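Local structure of S12 family peptidase (Streptomyces sp. 82F2, 3WWX) at residues L63-A68 / E183-K188; E69-L74 / E171-R176. The protein probably hydrolyses amide bonds with a preference for D-configured substrates, as a member of the S12 peptidase family with a beta-lactamase-type fold. All blocks are in the same frame, centred on the assembly; numbering follows the deposited sequence.

Overall arrangement
Both contacts lie in the helical part of a beta-lactamase-type fold, on the same side of the chain's centre, with their own centres about 10 Å apart. Contact 1 joins the last turns of helix 55-68 to the end of helix 178-187. Contact 2 joins the loop that follows helix 55-68 to the end of helix 160-174. Along the chain the order is 63-68, 69-74, 171-176, 183-188, so contact 2 falls within the span that contact 1 brings together. A salt bridge from Arg185 to Glu69 ties the two contacts. Together they bring the C-terminal parts of three helices close together, through residues distant in sequence.

Contact 1. Residues L63-A68 / E183-K188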
loop_
_atom_site.group_PDB
_atom_site.type_symbol
_atom_site.label_atom_id
_atom_site.label_comp_id
_atom_site.label_asym_id
_atom_site.label_seq_id
_atom_site.Cartn_x
_atom_site.Cartn_y
_atom_site.Cartn_z
ATOM N N LEU A 63 14.098 2.023 1.546
ATOM C CA LEU A 63 15.172 1.216 0.978
ATOM C C LEU A 63 15.906 1.965 -0.111
ATOM O O LEU A 63 17.118 1.813 -0.255
ATOM C CB LEU A 63 14.652 -0.111 0.449
ATOM C CG LEU A 63 14.495 -1.110 1.580
ATOM C CD1 LEU A 63 13.567 -2.216 1.151
ATOM C CD2 LEU A 63 15.855 -1.685 1.987
ATOM N N LEU A 64 15.191 2.769 -0.889
ATOM C CA LEU A 64 15.865 3.581 -1.902
ATOM C C LEU A 64 16.746 4.667 -1.286
ATOM O O LEU A 64 17.824 4.952 -1.819
ATOM C CB LEU A 64 14.828 4.144 -2.885
ATOM C CG LEU A 64 14.318 3.088 -3.873
ATOM C CD1 LEU A 64 12.945 3.461 -4.421
ATOM C CD2 LEU A 64 15.312 2.912 -5.021
ATOM N N GLN A 65 16.322 5.255 -0.181
ATOM C CA GLN A 65 17.199 6.165 0.544
ATOM C C GLN A 65 18.431 5.445 1.056
ATOM O O GLN A 65 19.544 5.966 0.941
ATOM C CB GLN A 65 16.477 6.839 1.698
ATOM C CG GLN A 65 15.397 7.832 1.287
ATOM C CD GLN A 65 14.940 8.667 2.450
ATOM O OE1 GLN A 65 15.225 8.357 3.608
ATOM N NE2 GLN A 65 14.238 9.761 2.159
ATOM N N LEU A 66 18.257 4.263 1.631
ATOM C CA LEU A 66 19.407 3.537 2.165
ATOM C C LEU A 66 20.399 3.201 1.058
ATOM O O LEU A 66 21.613 3.264 1.269
ATOM C CB LEU A 66 18.961 2.273 2.914
ATOM C CG LEU A 66 18.148 2.519 4.186
ATOM C CD1 LEU A 66 17.528 1.211 4.652
ATOM C CD2 LEU A 66 19.021 3.144 5.287
ATOM N N GLN A 67 19.894 2.874 -0.128
ATOM C CA GLN A 67 20.766 2.612 -1.264
ATOM C C GLN A 67 21.508 3.892 -1.668
ATOM O O GLN A 67 22.705 3.846 -1.992
ATOM C CB GLN A 67 20.004 2.017 -2.452
ATOM C CG GLN A 67 20.885 1.877 -3.695
ATOM C CD GLN A 67 20.213 1.189 -4.850
ATOM O OE1 GLN A 67 20.567 0.059 -5.210
ATOM N NE2 GLN A 67 19.250 1.869 -5.466
ATOM N N ALA A 68 20.802 5.016 -1.673
ATOM C CA ALA A 68 21.396 6.316 -2.018
ATOM C C ALA A 68 22.481 6.707 -1.019
ATOM O O ALA A 68 23.392 7.466 -1.361
ATOM C CB ALA A 68 20.333 7.374 -2.054
ATOM N N GLU A 183 9.247 6.702 10.185
ATOM C CA GLU A 183 8.975 7.871 11.012
ATOM C C GLU A 183 10.026 8.951 10.805
ATOM O O GLU A 183 9.694 10.100 10.559
ATOM C CB GLU A 183 8.919 7.474 12.494
ATOM C CG GLU A 183 7.702 6.664 12.803
ATOM C CD GLU A 183 7.735 5.976 14.154
ATOM O OE1 GLU A 183 8.746 6.106 14.876
ATOM O OE2 GLU A 183 6.741 5.289 14.492
ATOM N N ASN A 184 11.290 8.567 10.884
ATOM C CA ASN A 184 12.356 9.554 10.892
ATOM C C ASN A 184 12.721 10.096 9.522
ATOM O O ASN A 184 13.148 11.253 9.399
ATOM C CB ASN A 184 13.570 8.974 11.610
ATOM C CG ASN A 184 13.319 8.810 13.091
ATOM O OD1 ASN A 184 12.497 9.524 13.673
ATOM N ND2 ASN A 184 14.005 7.864 13.710
ATOM N N ARG A 185 12.530 9.284 8.488
ATOM C CA ARG A 185 12.892 9.677 7.135
ATOM C C ARG A 185 11.746 10.275 6.334
ATOM O O ARG A 185 11.985 10.951 5.345
ATOM C CB ARG A 185 13.430 8.476 6.367
ATOM C CG ARG A 185 14.729 7.940 6.923
ATOM C CD ARG A 185 15.097 6.584 6.340
ATOM N NE ARG A 185 16.435 6.218 6.783
ATOM C CZ ARG A 185 17.546 6.574 6.148
ATOM N NH1 ARG A 185 17.493 7.244 5.004
ATOM N NH2 ARG A 185 18.726 6.232 6.658
ATOM N N ILE A 186 10.510 9.986 6.725
ATOM C CA ILE A 186 9.361 10.413 5.930
ATOM C C ILE A 186 8.329 11.179 6.750
ATOM O O ILE A 186 8.000 12.308 6.407
ATOM C CB ILE A 186 8.686 9.221 5.181
ATOM C CG1 ILE A 186 9.713 8.480 4.317
ATOM C CG2 ILE A 186 7.533 9.719 4.308
ATOM C CD1 ILE A 186 9.212 7.160 3.714
ATOM N N ILE A 187 7.750 10.555 7.778
ATOM C CA ILE A 187 6.683 11.181 8.532
ATOM C C ILE A 187 7.132 12.505 9.157
ATOM O O ILE A 187 6.450 13.522 9.038
ATOM C CB ILE A 187 6.126 10.200 9.579
ATOM C CG1 ILE A 187 5.442 9.040 8.854
ATOM C CG2 ILE A 187 5.140 10.878 10.522
ATOM C CD1 ILE A 187 5.031 7.893 9.760
ATOM N N LYS A 188 8.278 12.498 9.815
ATOM C CA LYS A 188 8.722 13.713 10.498
ATOM C C LYS A 188 9.158 14.822 9.525
ATOM O O LYS A 188 8.676 15.959 9.640
ATOM C CB LYS A 188 9.798 13.388 11.533
ATOM C CG LYS A 188 9.257 12.665 12.757
ATOM C CD LYS A 188 10.393 12.236 13.689
ATOM C CE LYS A 188 9.899 11.314 14.787
ATOM N NZ LYS A 188 8.804 11.944 15.569
HETATM O O HOH W 1 14.090 12.082 4.189
#
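Arg185 reaches Gln65 because its CG stands anti to the carbonyl carbon (chi1 -65°) and the chain then runs extended from CG to NE, carrying the guanidinium across to helix 55-68. Gln65 starts out in the same way from its own helix, and the two side chains slide past each other in opposite directions. Arg185 NH1 then donates to Gln65 OE1 over 2.9 Å in a fairly straight bond, 163° at the hydrogen. The acceptor lies in the guanidinium plane, while the donor is tilted out of the amide plane; the two planes are 63° apart. OE1 also rests against the aliphatic part of the arginine, 3.3 Å from Arg185 CB. From another side Leu66 lays its CD2 over one guanidinium face, 3.4 Å from Arg185 NH2, with the two side chains crossing at about a right angle.

Helix 55-68 begins within the SxxK motif characteristic of serine beta-lactamase-type enzymes; the contact falls at its other end, where it meets helix 178-187 at a wider pi-type turn. There a water links the two helices a second time, accepting from Gln65 NE2 at 3.1 Å and donating to Arg185 O at 2.7 Å. The same NE2 is bonded to Leu259 O, which would help fix the rotation of the amide. Arg185 NH1 has its strongest partner in Glu69, whose carboxylate would partly balance the positive charge held between the helices.

Contact 2. Residues E69-L74 / E171-R176; sequences EGRIDL and EKVTGR
Val173 meets Arg71 and Ile72 with one methyl each, and these two methyl contacts make up the apolar part of the contact. With its CG1 anti to the backbone N, Val173 turns that methyl to the arginine, where it lies 3.9 Å from Arg71 CB. Its other methyl, CG2, sits 4.0 Å from Ile72 CD1, and here the side chains cross at about a right angle.

The direct polar link is slight. The Arg71 chain bends at chi3 (68°), which swings the guanidinium over the end of the helix, and NH2 makes a weak hydrogen bond of 3.4 Å to Val173 O, bent to 143° at the hydrogen. Water carries more of the polar contact. One molecule accepts from Arg71 NE at 2.8 Å and donates to Val173 O; a second accepts from Arg71 NH2 at 2.8 Å and donates to Thr174 O at 3.1 Å. Both waters lie in the guanidinium plane, at its edge, so the arginine serves carbonyls of the last helical turn mainly at second hand.

Among charges, Arg71 NH1 forms a long salt bridge with Glu69 OE1 at 3.4 Å, its hydrogen bond weak. Because Glu69 also binds Arg185, its carboxylate joins two arginines whose guanidinium groups come close.

Each backbone turns away from its helix at a glycine with positive phi: Gly70 in a Schellman motif, and Gly175 inside an ST turn in which Thr174 OG1 accepts from Arg176 N while also bonding to Ile170 O. Leu66 of helix 55-68 packs against Arg71 and Ile72, and Trp81 of helix 78-81 touches both Ile72 and Val173, so the loop lies wedged between helices 55-68, 78-81 and 160-174.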
loop_
_atom_site.group_PDB
_atom_site.type_symbol
_atom_site.label_atom_id
_atom_site.label_comp_id
_atom_site.label_asym_id
_atom_site.label_seq_id
_atom_site.Cartn_x
_atom_site.Cartn_y
_atom_site.Cartn_z
ATOM N N GLU A 69 22.383 6.200 0.208
ATOM C CA GLU A 69 23.369 6.472 1.248
ATOM C C GLU A 69 24.539 5.481 1.178
ATOM O O GLU A 69 25.446 5.531 2.015
ATOM C CB GLU A 69 22.706 6.462 2.637
ATOM C CG GLU A 69 21.703 7.599 2.821
ATOM C CD GLU A 69 20.823 7.490 4.066
ATOM O OE1 GLU A 69 21.002 6.551 4.867
ATOM O OE2 GLU A 69 19.954 8.366 4.236
ATOM N N GLY A 70 24.501 4.586 0.192
ATOM C CA GLY A 70 25.547 3.599 -0.029
ATOM C C GLY A 70 25.554 2.473 0.985
ATOM O O GLY A 70 26.588 1.834 1.200
ATOM N N ARG A 71 24.397 2.203 1.598
ATOM C CA ARG A 71 24.315 1.222 2.686
ATOM C C ARG A 71 23.811 -0.149 2.232
ATOM O O ARG A 71 23.924 -1.148 2.955
ATOM C CB ARG A 71 23.452 1.767 3.823
ATOM C CG ARG A 71 24.051 3.043 4.433
ATOM C CD ARG A 71 23.124 3.747 5.386
ATOM N NE ARG A 71 22.895 2.972 6.598
ATOM C CZ ARG A 71 22.176 3.401 7.627
ATOM N NH1 ARG A 71 21.618 4.606 7.584
ATOM N NH2 ARG A 71 22.003 2.624 8.691
ATOM N N ILE A 72 23.275 -0.187 1.027
ATOM C CA ILE A 72 22.783 -1.412 0.426
ATOM C C ILE A 72 22.685 -1.225 -1.078
ATOM O O ILE A 72 22.435 -0.120 -1.547
ATOM C CB ILE A 72 21.400 -1.794 1.012
ATOM C CG1 ILE A 72 20.839 -3.033 0.330
ATOM C CG2 ILE A 72 20.422 -0.613 0.874
ATOM C CD1 ILE A 72 19.703 -3.703 1.119
ATOM N N ASP A 73 22.896 -2.303 -1.828
ATOM C CA ASP A 73 22.652 -2.334 -3.254
ATOM C C ASP A 73 21.384 -3.161 -3.438
ATOM O O ASP A 73 21.334 -4.309 -3.019
ATOM C CB ASP A 73 23.851 -2.986 -3.964
ATOM C CG ASP A 73 23.747 -2.955 -5.477
ATOM O OD1 ASP A 73 22.648 -2.973 -6.056
ATOM O OD2 ASP A 73 24.821 -2.948 -6.132
ATOM N N LEU A 74 20.344 -2.585 -4.028
ATOM C CA LEU A 74 19.101 -3.346 -4.197
ATOM C C LEU A 74 19.246 -4.566 -5.103
ATOM O O LEU A 74 18.389 -5.458 -5.091
ATOM C CB LEU A 74 17.967 -2.450 -4.664
ATOM C CG LEU A 74 17.678 -1.261 -3.753
ATOM C CD1 LEU A 74 16.539 -0.463 -4.335
ATOM C CD2 LEU A 74 17.364 -1.672 -2.317
ATOM N N GLU A 171 15.444 -3.379 8.687
ATOM C CA GLU A 171 15.860 -3.582 10.060
ATOM C C GLU A 171 17.330 -4.040 10.115
ATOM O O GLU A 171 18.068 -3.605 11.001
ATOM C CB GLU A 171 14.943 -4.560 10.805
ATOM C CG GLU A 171 15.351 -4.686 12.271
ATOM C CD GLU A 171 14.359 -5.393 13.168
ATOM O OE1 GLU A 171 14.820 -5.958 14.182
ATOM O OE2 GLU A 171 13.143 -5.364 12.908
ATOM N N LYS A 172 17.752 -4.897 9.190
ATOM C CA LYS A 172 19.138 -5.399 9.193
ATOM C C LYS A 172 20.101 -4.269 8.849
ATOM O O LYS A 172 21.143 -4.113 9.490
ATOM C CB LYS A 172 19.300 -6.542 8.203
ATOM C CG LYS A 172 20.665 -7.236 8.230
ATOM C CD LYS A 172 20.988 -7.876 9.586
ATOM C CE LYS A 172 19.931 -8.874 10.076
ATOM N NZ LYS A 172 19.969 -10.196 9.376
ATOM N N VAL A 173 19.759 -3.464 7.846
ATOM C CA VAL A 173 20.613 -2.346 7.442
ATOM C C VAL A 173 20.742 -1.294 8.544
ATOM O O VAL A 173 21.848 -0.796 8.804
ATOM C CB VAL A 173 20.108 -1.675 6.136
ATOM C CG1 VAL A 173 20.918 -0.426 5.797
ATOM C CG2 VAL A 173 20.144 -2.652 4.976
ATOM N N THR A 174 19.629 -0.942 9.184
ATOM C CA THR A 174 19.584 0.182 10.112
ATOM C C THR A 174 19.809 -0.205 11.576
ATOM O O THR A 174 20.120 0.666 12.393
ATOM C CB THR A 174 18.228 0.926 10.048
ATOM O OG1 THR A 174 17.177 0.048 10.483
ATOM C CG2 THR A 174 17.951 1.447 8.652
ATOM N N GLY A 175 19.629 -1.481 11.912
ATOM C CA GLY A 175 19.676 -1.922 13.302
ATOM C C GLY A 175 18.489 -1.525 14.157
ATOM O O GLY A 175 18.519 -1.686 15.377
ATOM N N ARG A 176 17.421 -1.023 13.533
ATOM C CA ARG A 176 16.218 -0.636 14.268
ATOM C C ARG A 176 14.981 -1.114 13.496
ATOM O O ARG A 176 15.066 -1.342 12.302
ATOM C CB ARG A 176 16.130 0.882 14.410
ATOM C CG ARG A 176 17.317 1.568 15.102
ATOM C CD ARG A 176 17.001 3.027 15.366
ATOM N NE ARG A 176 16.063 3.186 16.474
ATOM C CZ ARG A 176 15.389 4.303 16.748
ATOM N NH1 ARG A 176 15.529 5.385 15.988
ATOM N NH2 ARG A 176 14.564 4.330 17.787
HETATM O O HOH W 2 24.141 0.522 7.238
HETATM O O HOH W 3 20.994 3.407 11.203
#